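Ethylbenzene dehydrogenase alpha-subunit (Aromatoleum aromaticum, PDB 2IVF) binds molybdenum, an iron/sulfur cluster and the two pterin ligands MGD and MD1, as the alpha-subunit of a molybdopterin oxidoreductase family enzyme. Local coordinates at residues M237-A241 and D242-D246; K341-A345 and E346-G350; M379-E383 and G384-A388; R433-K437 and K438-S442; T775-S778 and R779-A783. One frame throughout, in Å; residues are numbered along the deposited sequence.

Interaction 1 of 5, residues M237-A241 and D242-D246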
loop_
_atom_site.group_PDB
_atom_site.type_symbol
_atom_site.label_atom_id
_atom_site.label_comp_id
_atom_site.label_asym_id
_atom_site.label_seq_id
_atom_site.Cartn_x
_atom_site.Cartn_y
_atom_site.Cartn_z
ATOM N N MET A 237 12.920 -19.512 7.880
ATOM C CA MET A 237 12.379 -19.600 9.240
ATOM C C MET A 237 11.402 -18.469 9.322
ATOM O O MET A 237 11.615 -17.444 8.691
ATOM C CB MET A 237 13.463 -19.412 10.270
ATOM C CG MET A 237 14.634 -20.398 10.102
ATOM S SD MET A 237 15.900 -20.014 11.315
ATOM C CE MET A 237 16.667 -18.596 10.536
ATOM N N GLY A 238 10.331 -18.642 10.093
ATOM C CA GLY A 238 9.429 -17.554 10.303
ATOM C C GLY A 238 8.564 -17.650 11.538
ATOM O O GLY A 238 8.563 -18.643 12.250
ATOM N N TYR A 239 7.786 -16.592 11.760
ATOM C CA TYR A 239 6.772 -16.636 12.759
ATOM C C TYR A 239 5.499 -16.106 12.157
ATOM O O TYR A 239 5.509 -15.490 11.080
ATOM C CB TYR A 239 7.197 -15.827 13.988
ATOM C CG TYR A 239 7.554 -14.359 13.756
ATOM C CD1 TYR A 239 8.843 -13.958 13.578
ATOM C CD2 TYR A 239 6.590 -13.374 13.820
ATOM C CE1 TYR A 239 9.174 -12.641 13.445
ATOM C CE2 TYR A 239 6.896 -12.052 13.685
ATOM C CZ TYR A 239 8.187 -11.668 13.490
ATOM O OH TYR A 239 8.509 -10.309 13.347
ATOM N N SER A 240 4.391 -16.383 12.845
ATOM C CA SER A 240 3.118 -15.823 12.479
ATOM C C SER A 240 2.954 -14.517 13.271
ATOM O O SER A 240 3.502 -14.385 14.357
ATOM C CB SER A 240 1.972 -16.778 12.781
ATOM O OG SER A 240 1.909 -17.203 14.160
ATOM N N ALA A 241 2.162 -13.594 12.741
ATOM C CA ALA A 241 2.144 -12.216 13.279
ATOM C C ALA A 241 1.727 -12.164 14.740
ATOM O O ALA A 241 2.153 -11.233 15.461
ATOM C CB ALA A 241 1.278 -11.310 12.432
ATOM N N ASP A 242 0.891 -13.123 15.160
ATOM C CA ASP A 242 0.395 -13.162 16.548
ATOM C C ASP A 242 1.505 -13.575 17.527
ATOM O O ASP A 242 1.350 -13.374 18.722
ATOM C CB ASP A 242 -0.869 -14.021 16.714
ATOM C CG ASP A 242 -0.692 -15.482 16.254
ATOM O OD1 ASP A 242 0.383 -15.789 15.689
ATOM O OD2 ASP A 242 -1.652 -16.294 16.384
ATOM N N ASN A 243 2.648 -14.053 16.997
ATOM C CA ASN A 243 3.851 -14.334 17.810
ATOM C C ASN A 243 4.333 -13.065 18.528
ATOM O O ASN A 243 4.852 -13.139 19.653
ATOM C CB ASN A 243 4.981 -14.860 16.945
ATOM C CG ASN A 243 6.191 -15.343 17.751
ATOM O OD1 ASN A 243 6.050 -16.131 18.681
ATOM N ND2 ASN A 243 7.381 -14.886 17.374
ATOM N N LEU A 244 4.077 -11.901 17.943
ATOM C CA LEU A 244 4.430 -10.629 18.605
ATOM C C LEU A 244 3.718 -10.450 19.928
ATOM O O LEU A 244 4.213 -9.770 20.817
ATOM C CB LEU A 244 4.086 -9.424 17.720
ATOM C CG LEU A 244 4.803 -9.171 16.402
ATOM C CD1 LEU A 244 4.404 -7.770 15.883
ATOM C CD2 LEU A 244 6.321 -9.350 16.544
ATOM N N LEU A 245 2.565 -11.088 20.091
ATOM C CA LEU A 245 1.852 -10.979 21.338
ATOM C C LEU A 245 2.531 -11.711 22.505
ATOM O O LEU A 245 2.150 -11.522 23.657
ATOM C CB LEU A 245 0.469 -11.494 21.160
ATOM C CG LEU A 245 -0.403 -10.676 20.200
ATOM C CD1 LEU A 245 -1.726 -11.412 19.962
ATOM C CD2 LEU A 245 -0.614 -9.271 20.791
ATOM N N ASP A 246 3.517 -12.555 22.181
ATOM C CA ASP A 246 4.350 -13.208 23.160
ATOM C C ASP A 246 5.738 -12.576 23.390
ATOM O O ASP A 246 6.505 -13.079 24.187
ATOM C CB ASP A 246 4.528 -14.667 22.744
ATOM C CG ASP A 246 3.261 -15.489 22.947
ATOM O OD1 ASP A 246 2.578 -15.236 23.947
ATOM O OD2 ASP A 246 2.997 -16.402 22.148
#

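Interaction 2 of 5, residues K341-A345 and E346-G350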
loop_
_atom_site.group_PDB
_atom_site.type_symbol
_atom_site.label_atom_id
_atom_site.label_comp_id
_atom_site.label_asym_id
_atom_site.label_seq_id
_atom_site.Cartn_x
_atom_site.Cartn_y
_atom_site.Cartn_z
ATOM N N LYS A 341 42.040 -20.164 12.367
ATOM C CA LYS A 341 41.051 -21.147 11.972
ATOM C C LYS A 341 40.663 -21.985 13.174
ATOM O O LYS A 341 41.463 -22.171 14.104
ATOM C CB LYS A 341 41.614 -21.987 10.799
ATOM C CG LYS A 341 41.308 -21.305 9.433
ATOM C CD LYS A 341 42.316 -21.605 8.378
ATOM C CE LYS A 341 42.174 -20.672 7.163
ATOM N NZ LYS A 341 40.782 -20.529 6.638
ATOM N N PHE A 342 39.426 -22.462 13.181
ATOM C CA PHE A 342 38.974 -23.323 14.270
ATOM C C PHE A 342 39.995 -24.451 14.497
ATOM O O PHE A 342 40.523 -25.050 13.533
ATOM C CB PHE A 342 37.600 -23.927 13.991
ATOM C CG PHE A 342 36.458 -22.943 14.057
ATOM C CD1 PHE A 342 35.978 -22.481 15.276
ATOM C CD2 PHE A 342 35.838 -22.511 12.887
ATOM C CE1 PHE A 342 34.914 -21.580 15.336
ATOM C CE2 PHE A 342 34.790 -21.634 12.918
ATOM C CZ PHE A 342 34.306 -21.153 14.160
ATOM N N LEU A 343 40.282 -24.713 15.770
ATOM C CA LEU A 343 41.090 -25.864 16.147
ATOM C C LEU A 343 40.329 -27.125 15.772
ATOM O O LEU A 343 39.176 -27.287 16.198
ATOM C CB LEU A 343 41.349 -25.858 17.647
ATOM C CG LEU A 343 42.189 -27.011 18.184
ATOM C CD1 LEU A 343 43.538 -26.993 17.504
ATOM C CD2 LEU A 343 42.296 -26.895 19.707
ATOM N N SER A 344 40.961 -27.989 14.971
ATOM C CA SER A 344 40.334 -29.218 14.508
ATOM C C SER A 344 41.043 -30.449 15.040
ATOM O O SER A 344 42.207 -30.392 15.483
ATOM C CB SER A 344 40.283 -29.283 12.984
ATOM O OG SER A 344 41.490 -29.778 12.430
ATOM N N ALA A 345 40.323 -31.566 15.017
ATOM C CA ALA A 345 40.855 -32.828 15.496
ATOM C C ALA A 345 41.982 -33.262 14.575
ATOM O O ALA A 345 42.912 -33.918 15.015
ATOM C CB ALA A 345 39.767 -33.866 15.558
ATOM N N GLU A 346 41.894 -32.873 13.297
ATOM C CA GLU A 346 42.979 -33.095 12.335
ATOM C C GLU A 346 44.270 -32.478 12.857
ATOM O O GLU A 346 45.305 -33.110 12.856
ATOM C CB GLU A 346 42.646 -32.499 10.949
ATOM C CG GLU A 346 43.568 -33.054 9.861
ATOM C CD GLU A 346 43.404 -32.441 8.468
ATOM O OE1 GLU A 346 42.549 -31.593 8.238
ATOM O OE2 GLU A 346 44.187 -32.826 7.571
ATOM N N ASP A 347 44.191 -31.223 13.287
ATOM C CA ASP A 347 45.341 -30.521 13.849
ATOM C C ASP A 347 45.856 -31.221 15.097
ATOM O O ASP A 347 47.079 -31.365 15.275
ATOM C CB ASP A 347 44.982 -29.085 14.234
ATOM C CG ASP A 347 44.348 -28.292 13.096
ATOM O OD1 ASP A 347 44.705 -28.529 11.926
ATOM O OD2 ASP A 347 43.524 -27.405 13.384
ATOM N N VAL A 348 44.939 -31.653 15.963
ATOM C CA VAL A 348 45.320 -32.141 17.304
ATOM C C VAL A 348 45.787 -33.601 17.350
ATOM O O VAL A 348 46.806 -33.899 17.975
ATOM C CB VAL A 348 44.173 -31.928 18.337
ATOM C CG1 VAL A 348 44.618 -32.380 19.736
ATOM C CG2 VAL A 348 43.715 -30.464 18.348
ATOM N N ASP A 349 45.035 -34.512 16.719
ATOM C CA ASP A 349 45.388 -35.950 16.717
ATOM C C ASP A 349 45.182 -36.670 15.377
ATOM O O ASP A 349 45.125 -37.892 15.326
ATOM C CB ASP A 349 44.641 -36.684 17.840
ATOM C CG ASP A 349 43.142 -36.512 17.770
ATOM O OD1 ASP A 349 42.581 -36.320 16.668
ATOM O OD2 ASP A 349 42.505 -36.575 18.840
ATOM N N GLY A 350 45.080 -35.913 14.294
ATOM C CA GLY A 350 44.855 -36.492 12.973
ATOM C C GLY A 350 43.467 -37.051 12.750
ATOM O O GLY A 350 43.300 -37.938 11.933
HETATM O O HOH W 1 42.499 -25.756 11.747
#

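Interaction 3 of 5, residues M379-E383 and G384-A388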
loop_
_atom_site.group_PDB
_atom_site.type_symbol
_atom_site.label_atom_id
_atom_site.label_comp_id
_atom_site.label_asym_id
_atom_site.label_seq_id
_atom_site.Cartn_x
_atom_site.Cartn_y
_atom_site.Cartn_z
ATOM N N MET A 379 30.023 -27.121 31.257
ATOM C CA MET A 379 30.052 -25.757 30.745
ATOM C C MET A 379 31.390 -25.453 30.082
ATOM O O MET A 379 32.407 -25.380 30.755
ATOM C CB MET A 379 29.816 -24.747 31.858
ATOM C CG MET A 379 28.371 -24.336 32.028
ATOM S SD MET A 379 27.825 -23.195 30.741
ATOM C CE MET A 379 26.760 -22.107 31.705
ATOM N N PRO A 380 31.389 -25.240 28.756
ATOM C CA PRO A 380 32.621 -24.852 28.072
ATOM C C PRO A 380 33.150 -23.518 28.562
ATOM O O PRO A 380 32.373 -22.672 28.987
ATOM C CB PRO A 380 32.193 -24.733 26.600
ATOM C CG PRO A 380 30.899 -25.447 26.502
ATOM C CD PRO A 380 30.257 -25.378 27.831
ATOM N N ALA A 381 34.457 -23.322 28.461
ATOM C CA ALA A 381 35.076 -22.014 28.697
ATOM C C ALA A 381 34.548 -21.016 27.689
ATOM O O ALA A 381 34.242 -21.386 26.548
ATOM C CB ALA A 381 36.615 -22.101 28.568
ATOM N N LEU A 382 34.428 -19.762 28.112
ATOM C CA LEU A 382 34.198 -18.652 27.196
ATOM C C LEU A 382 35.406 -17.739 27.282
ATOM O O LEU A 382 36.164 -17.592 26.314
ATOM C CB LEU A 382 32.921 -17.893 27.548
ATOM C CG LEU A 382 31.630 -18.550 27.058
ATOM C CD1 LEU A 382 30.473 -17.656 27.371
ATOM C CD2 LEU A 382 31.660 -18.870 25.550
ATOM N N GLU A 383 35.610 -17.144 28.451
ATOM C CA GLU A 383 36.725 -16.233 28.620
ATOM C C GLU A 383 38.021 -17.023 28.703
ATOM O O GLU A 383 38.067 -18.105 29.288
ATOM C CB GLU A 383 36.534 -15.359 29.867
ATOM C CG GLU A 383 35.312 -14.377 29.784
ATOM C CD GLU A 383 33.996 -15.004 30.218
ATOM O OE1 GLU A 383 33.976 -16.237 30.416
ATOM O OE2 GLU A 383 32.972 -14.256 30.360
ATOM N N GLY A 384 39.084 -16.495 28.110
ATOM C CA GLY A 384 40.407 -17.047 28.341
ATOM C C GLY A 384 41.258 -17.284 27.113
ATOM O O GLY A 384 40.782 -17.359 25.979
ATOM N N THR A 385 42.545 -17.399 27.353
ATOM C CA THR A 385 43.443 -17.842 26.317
ATOM C C THR A 385 44.162 -19.047 26.869
ATOM O O THR A 385 44.579 -19.059 28.019
ATOM C CB THR A 385 44.386 -16.711 25.855
ATOM O OG1 THR A 385 43.586 -15.585 25.442
ATOM C CG2 THR A 385 45.200 -17.175 24.670
ATOM N N PHE A 386 44.244 -20.081 26.045
ATOM C CA PHE A 386 44.682 -21.383 26.472
ATOM C C PHE A 386 45.732 -21.866 25.488
ATOM O O PHE A 386 46.127 -21.139 24.572
ATOM C CB PHE A 386 43.491 -22.353 26.502
ATOM C CG PHE A 386 42.309 -21.851 27.292
ATOM C CD1 PHE A 386 42.248 -22.039 28.670
ATOM C CD2 PHE A 386 41.262 -21.208 26.659
ATOM C CE1 PHE A 386 41.167 -21.589 29.406
ATOM C CE2 PHE A 386 40.173 -20.747 27.384
ATOM C CZ PHE A 386 40.127 -20.931 28.768
ATOM N N SER A 387 46.198 -23.089 25.696
ATOM C CA SER A 387 47.127 -23.714 24.771
ATOM C C SER A 387 46.662 -25.114 24.397
ATOM O O SER A 387 45.947 -25.764 25.154
ATOM C CB SER A 387 48.537 -23.752 25.360
ATOM O OG SER A 387 48.513 -23.654 26.766
ATOM N N ALA A 388 47.061 -25.545 23.203
ATOM C CA ALA A 388 46.826 -26.900 22.725
ATOM C C ALA A 388 48.100 -27.416 22.052
ATOM O O ALA A 388 48.759 -26.667 21.334
ATOM C CB ALA A 388 45.669 -26.906 21.747
#

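Interaction 4 of 5, residues R433-K437 and K438-S442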
loop_
_atom_site.group_PDB
_atom_site.type_symbol
_atom_site.label_atom_id
_atom_site.label_comp_id
_atom_site.label_asym_id
_atom_site.label_seq_id
_atom_site.Cartn_x
_atom_site.Cartn_y
_atom_site.Cartn_z
ATOM N N ARG A 433 20.652 -3.489 27.565
ATOM C CA ARG A 433 20.196 -4.043 28.808
ATOM C C ARG A 433 18.834 -4.696 28.641
ATOM O O ARG A 433 18.570 -5.753 29.239
ATOM C CB ARG A 433 20.178 -2.961 29.906
ATOM C CG ARG A 433 21.576 -2.461 30.216
ATOM C CD ARG A 433 21.565 -1.242 31.082
ATOM N NE ARG A 433 22.902 -0.935 31.582
ATOM C CZ ARG A 433 23.180 0.110 32.352
ATOM N NH1 ARG A 433 22.225 0.993 32.669
ATOM N NH2 ARG A 433 24.431 0.298 32.757
ATOM N N LYS A 434 17.975 -4.101 27.818
ATOM C CA LYS A 434 16.646 -4.622 27.636
ATOM C C LYS A 434 16.626 -5.900 26.848
ATOM O O LYS A 434 15.877 -6.798 27.176
ATOM C CB LYS A 434 15.734 -3.603 26.973
ATOM C CG LYS A 434 15.374 -2.499 27.928
ATOM C CD LYS A 434 14.482 -1.445 27.358
ATOM C CE LYS A 434 13.931 -0.525 28.468
ATOM N NZ LYS A 434 13.154 0.584 27.881
ATOM N N VAL A 435 17.413 -5.956 25.781
ATOM C CA VAL A 435 17.487 -7.171 24.972
ATOM C C VAL A 435 17.912 -8.372 25.840
ATOM O O VAL A 435 17.413 -9.486 25.672
ATOM C CB VAL A 435 18.483 -6.982 23.801
ATOM C CG1 VAL A 435 18.714 -8.281 23.079
ATOM C CG2 VAL A 435 17.918 -5.950 22.794
ATOM N N ALA A 436 18.857 -8.155 26.737
ATOM C CA ALA A 436 19.350 -9.235 27.620
ATOM C C ALA A 436 18.307 -9.757 28.567
ATOM O O ALA A 436 18.426 -10.877 29.037
ATOM C CB ALA A 436 20.566 -8.786 28.409
ATOM N N LYS A 437 17.303 -8.945 28.883
ATOM C CA LYS A 437 16.323 -9.329 29.907
ATOM C C LYS A 437 14.908 -9.541 29.385
ATOM O O LYS A 437 14.024 -9.887 30.148
ATOM C CB LYS A 437 16.286 -8.244 30.989
ATOM C CG LYS A 437 15.548 -7.022 30.601
ATOM C CD LYS A 437 15.158 -6.144 31.836
ATOM C CE LYS A 437 16.295 -5.211 32.181
ATOM N NZ LYS A 437 15.820 -3.826 32.599
ATOM N N LYS A 438 14.688 -9.296 28.096
ATOM C CA LYS A 438 13.358 -9.320 27.512
ATOM C C LYS A 438 13.280 -10.337 26.416
ATOM O O LYS A 438 14.216 -10.479 25.618
ATOM C CB LYS A 438 12.949 -7.961 26.942
ATOM C CG LYS A 438 12.726 -6.936 28.045
ATOM C CD LYS A 438 12.075 -5.683 27.525
ATOM C CE LYS A 438 12.094 -4.567 28.571
ATOM N NZ LYS A 438 11.598 -5.127 29.853
ATOM N N ARG A 439 12.169 -11.069 26.403
ATOM C CA ARG A 439 11.841 -11.895 25.257
ATOM C C ARG A 439 11.639 -11.006 24.029
ATOM O O ARG A 439 10.774 -10.143 23.978
ATOM C CB ARG A 439 10.592 -12.733 25.549
ATOM C CG ARG A 439 10.230 -13.680 24.458
ATOM C CD ARG A 439 11.253 -14.858 24.348
ATOM N NE ARG A 439 11.523 -15.541 25.611
ATOM C CZ ARG A 439 10.796 -16.522 26.144
ATOM N NH1 ARG A 439 9.704 -16.990 25.551
ATOM N NH2 ARG A 439 11.167 -17.047 27.308
ATOM N N THR A 440 12.465 -11.231 23.024
ATOM C CA THR A 440 12.662 -10.284 21.958
ATOM C C THR A 440 12.410 -10.941 20.602
ATOM O O THR A 440 12.898 -12.021 20.336
ATOM C CB THR A 440 14.060 -9.713 21.981
ATOM O OG1 THR A 440 14.278 -9.000 23.227
ATOM C CG2 THR A 440 14.319 -8.830 20.710
ATOM N N CYS A 441 11.572 -10.282 19.816
ATOM C CA CYS A 441 11.203 -10.718 18.486
ATOM C C CYS A 441 11.567 -9.511 17.614
ATOM O O CYS A 441 11.370 -8.326 18.002
ATOM C CB CYS A 441 9.705 -11.004 18.397
ATOM S SG CYS A 441 9.247 -11.855 16.854
ATOM N N SER A 442 12.096 -9.812 16.440
ATOM C CA SER A 442 12.387 -8.827 15.449
ATOM C C SER A 442 11.615 -9.104 14.164
ATOM O O SER A 442 11.198 -10.249 13.858
ATOM C CB SER A 442 13.912 -8.826 15.146
ATOM O OG SER A 442 14.672 -8.640 16.315
HETATM O O HOH W 2 12.456 -2.964 32.225
#

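Interaction 5 of 5, residues T775-S778 and R779-A783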
loop_
_atom_site.group_PDB
_atom_site.type_symbol
_atom_site.label_atom_id
_atom_site.label_comp_id
_atom_site.label_asym_id
_atom_site.label_seq_id
_atom_site.Cartn_x
_atom_site.Cartn_y
_atom_site.Cartn_z
ATOM N N THR A 775 7.109 -30.119 2.293
ATOM C CA THR A 775 8.229 -31.065 2.190
ATOM C C THR A 775 9.531 -30.378 1.747
ATOM O O THR A 775 10.554 -31.047 1.593
ATOM C CB THR A 775 7.899 -32.186 1.180
ATOM O OG1 THR A 775 7.601 -31.607 -0.091
ATOM C CG2 THR A 775 6.730 -33.019 1.636
ATOM N N GLY A 776 9.491 -29.064 1.539
ATOM C CA GLY A 776 10.640 -28.328 0.987
ATOM C C GLY A 776 11.504 -27.832 2.115
ATOM O O GLY A 776 11.383 -28.291 3.252
ATOM N N VAL A 777 12.360 -26.867 1.808
ATOM C CA VAL A 777 13.389 -26.430 2.744
ATOM C C VAL A 777 12.778 -25.936 4.033
ATOM O O VAL A 777 13.275 -26.252 5.094
ATOM C CB VAL A 777 14.298 -25.322 2.126
ATOM C CG1 VAL A 777 15.340 -24.874 3.142
ATOM C CG2 VAL A 777 14.979 -25.841 0.865
ATOM N N SER A 778 11.687 -25.185 3.945
ATOM C CA SER A 778 11.059 -24.620 5.141
ATOM C C SER A 778 10.724 -25.648 6.210
ATOM O O SER A 778 10.728 -25.347 7.390
ATOM C CB SER A 778 9.783 -23.880 4.771
ATOM O OG SER A 778 10.029 -22.685 4.093
ATOM N N ARG A 779 10.337 -26.840 5.794
ATOM C CA ARG A 779 9.958 -27.855 6.725
ATOM C C ARG A 779 11.079 -28.089 7.728
ATOM O O ARG A 779 10.802 -28.316 8.904
ATOM C CB ARG A 779 9.632 -29.160 6.016
ATOM C CG ARG A 779 9.302 -30.244 6.973
ATOM C CD ARG A 779 9.215 -31.577 6.335
ATOM N NE ARG A 779 8.650 -32.584 7.249
ATOM C CZ ARG A 779 7.371 -32.623 7.660
ATOM N NH1 ARG A 779 6.468 -31.695 7.274
ATOM N NH2 ARG A 779 6.979 -33.609 8.479
ATOM N N TYR A 780 12.336 -28.008 7.262
ATOM C CA TYR A 780 13.480 -28.296 8.105
ATOM C C TYR A 780 14.105 -27.016 8.611
ATOM O O TYR A 780 14.450 -26.964 9.781
ATOM C CB TYR A 780 14.525 -29.118 7.356
ATOM C CG TYR A 780 13.921 -30.333 6.742
ATOM C CD1 TYR A 780 13.659 -31.453 7.508
ATOM C CD2 TYR A 780 13.550 -30.344 5.403
ATOM C CE1 TYR A 780 13.077 -32.569 6.948
ATOM C CE2 TYR A 780 12.953 -31.464 4.829
ATOM C CZ TYR A 780 12.719 -32.566 5.609
ATOM O OH TYR A 780 12.092 -33.670 5.042
ATOM N N ALA A 781 14.171 -25.977 7.768
ATOM C CA ALA A 781 14.834 -24.736 8.132
ATOM C C ALA A 781 14.117 -24.109 9.337
ATOM O O ALA A 781 14.746 -23.607 10.269
ATOM C CB ALA A 781 14.857 -23.735 6.961
ATOM N N HIS A 782 12.787 -24.084 9.241
ATOM C CA HIS A 782 11.948 -23.418 10.208
ATOM C C HIS A 782 12.193 -24.002 11.611
ATOM O O HIS A 782 12.024 -23.308 12.646
ATOM C CB HIS A 782 10.488 -23.516 9.751
ATOM C CG HIS A 782 9.513 -23.007 10.755
ATOM N ND1 HIS A 782 9.382 -21.667 11.067
ATOM C CD2 HIS A 782 8.661 -23.677 11.562
ATOM C CE1 HIS A 782 8.461 -21.545 12.007
ATOM N NE2 HIS A 782 8.033 -22.752 12.350
ATOM N N ALA A 783 12.537 -25.287 11.622
ATOM C CA ALA A 783 12.981 -26.032 12.767
ATOM C C ALA A 783 11.975 -25.977 13.931
ATOM O O ALA A 783 12.328 -25.714 15.089
ATOM C CB ALA A 783 14.402 -25.596 13.172
HETATM O O HOH W 3 11.272 -33.289 2.675
#

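Interaction 1 of 5, residues M237-A241 and D242-D246
Y239 lays its side chain across that of N243, the two crossing at about a right angle. The closest approach is from Y239 CB to N243 ND2, at 3.5 Å. The ring and amide planes are turned 48° from each other. Further along the ring, Y239 CE2 meets the methyl L244 CD2 at 4.0 Å. Y239 CG sits between the backbone N and the carbonyl carbon (chi1 57°), which turns the ring toward these two residues. The hydroxyl bonds to S442 O. In the amide of N243, ND2 donates to T476 O and OD1 accepts from G475 N, which fixes which way round the amide lies.

S240 makes two bonds to the turn, one with its hydroxyl and one with its carbonyl. Its OG donates to D242 OD1 at 2.6 Å, nearly along the C-O axis of that oxygen. The same OG accepts from I792 N, so the hydroxyl is gripped twice. The other carboxylate oxygen of D242 bonds a glycerol, probably from the crystallisation liquor. The carbonyl S240 O takes N243 N at 2.8 Å.

A241 contributes mainly through its backbone. A241 O accepts from L244 N at 3.2 Å, and L244 CG lies 3.5 Å from A241 O. Two more bonds continue the pattern, from L245 N to D242 O and from D246 N to N243 O.

All four backbone bonds span three residues, the signature of a 3-10 helix. This buried turn leads into strand 249-253 of a parallel sheet in the molybdopterin oxidoreductase fold.

Interaction 2 of 5, residues K341-A345 and E346-G350
E346 CB packs 3.3 Å from S344 OG as the chain enters its first helical turn. The rest of the E346 side chain is extended and leads away toward solvent.

D347 carries most of the contact. It forms a capping box with S344, which holds the N-cap position. D347 N donates to S344 OG at 3.2 Å. In return S344 N donates to D347 OD2 at 3.1 Å, arriving from above the carboxylate plane (44° out of it). D347 CG is anti to its own carbonyl carbon (chi1 -53°), which swings the carboxylate back toward the start of the helix. A water also donates to D347 OD2, at 2.5 Å, and to F342 O. The other oxygen, D347 OD1, has a long, weak ion pair with R336.

V348 adds a backbone bond and an apolar touch. Its N donates to S344 O at 3.0 Å. Its CG2 meets L343 CD1 at 3.6 Å, the two side chains crossing at about a right angle.

D349 N donates to A345 O at 2.8 Å. D349 OD1 bends back near the same carbonyl, but both are acceptors; it has a weak bond with G351 N instead. G350 then leaves the helix with positive phi (72°), a conformation that suits glycine.

The short helix 345-349 packs on strand 356-360, where Y357 meets L343, A345, V348 and D349. L343 also pairs with L334 of strand 334-336, and the backbone of D347 bonds to K391.

Interaction 3 of 5, residues M379-E383 and G384-A388
The chain bends back on itself between A381 and F386, then runs out as strand 385-389. It turns at L382-E383 and again at T385. G384 links the two turns in an extended form with positive phi (133°). At its backbone angles a beta carbon would collide with E383 O, so the backbone here calls for glycine. Neither segment gives the other a backbone bond. Partners outside hold this path instead: L382 O takes the hydroxyl of T400, and G384 N bonds to E403 OE1.

The path lets F386 reach back to the residues before it. Its ring atom CZ lies 3.7 Å from A381 CB. CE2 follows at 4.0 Å from A381 CB, so the methyl meets the far end of the ring. The same CZ is 3.5 Å from E383 O, whose carbonyl approaches the ring obliquely. F386 CG is anti to its carbonyl carbon (chi1 -52°), which points the ring into the bend. The ring also stacks with F359, and the A381 backbone bonds to F359, so one neighbour touches both partners.

E383 turns its side chain away from the contact. The chain bends at chi2 (86°), and OE2 forms a salt bridge with R322 of helix 322-328. Backbone bonds from F386 to V398 and from A388 to I396 set the strand in its antiparallel sheet.

A381 CB against F386 CZ is thus an apolar touch, while E383 O is a polar atom lying obliquely near the same ring end. L382 O, G384 N and the E383 carboxylate are bonded to neighbouring elements.

Interaction 4 of 5, residues R433-K437 and K438-S442
K438 folds its aliphatic chain back along K434, so the two lysines lie side by side and point the same way. K438 CE is 3.9 Å from K434 CG. Nearer the backbone, K438 CB is 3.2 Å from K434 O. K434 is extended beyond CG. K438 stays extended until chi4 (-49°), where its amine turns off.

K437 flanks K438 on a similar course. Its CG lies between the backbone N and the carbonyl carbon (chi1 77°), which brings K437 CG to 3.8 Å from K438 CG. The chain then bends at chi3 and chi4. The like-charged amines keep apart, with K437 NZ 5.2 Å from K438 NZ. A water bonds weakly to both. K434 NZ is better compensated: it forms salt bridges with E277 and E430, which probably eases the crowding of charge. K434 also packs on R279 of the beta-subunit chain.

T440 faces the helix from the strand. Its OG1 donates to K438 O at 2.8 Å, well above the carbonyl plane (60° out of it). The hydroxyl stands 4.0 Å from V435 O. V435 and T440 both pack on L249 and F251.

This is the helix-to-strand connection of an alpha/beta layer. Helix 425-437 ends, a short link turns, and strand 440-444 enters a parallel sheet beside strand 249-253.

Interaction 5 of 5, residues T775-S778 and R779-A783
Y780 sets its ring against the carbonyls that precede the helix. Y780 CD2 is 3.7 Å from G776 O, and CE2 is 4.0 Å from T775 O, both approached obliquely. A water lies in the ring plane at its edge. It bonds to Y780 OH and donates to T775 O at 2.6 Å, so it ties the phenol to the start of the turn. Y780 CG is anti to its carbonyl carbon (chi1 -52°), which leans the ring back toward these carbonyls.

R779 CD lies over one face of that ring, 3.7 Å above the plane and offset toward the rim. The R779 chain runs extended from CG to NE, and NH1 bonds to G774 O.

The side chains of V777 and A781 touch carbon to carbon, with V777 CG1 4.0 Å from A781 CB. Their backbones are bonded as well: A781 N donates to V777 O at 2.8 Å. Y780 N donates to the same oxygen, so V777 O serves two donors. R779 N bonds to G776 O.

H782 continues the turn. Its N donates to S778 O, and its CB lies 3.0 Å from the same S778 O. The ring leads away, and ND1 has a weak bond with G238 N. S778 OG bonds to Y483 O.

This short helix leans on helix 526-540: V777 touches N530 and M534, and Y780 touches E527 and N530. At its far end A783, with positive phi, packs on W797 and H798 of helix 796-800.

Interactions 1, 4 and 5 are linked through interaction 1. It touches interaction 4, their centres 15 Å apart, where C441 SG packs 3.5 Å from Y239 CE1 and 3.6 Å from N243 ND2. On another flank it touches interaction 5, centres 17 Å apart, where G238 O is 2.9 Å from H782 CE1. The side chain of Y239 comes about 10 Å from MGD, and that of V435 in interaction 4 about 14 Å. Interactions 2 and 3 form a separate pair, centres 16 Å apart, joined by L343 CD2 and A388 CB at 3.9 Å. Interactions 1 and 2 have centres 41 Å apart.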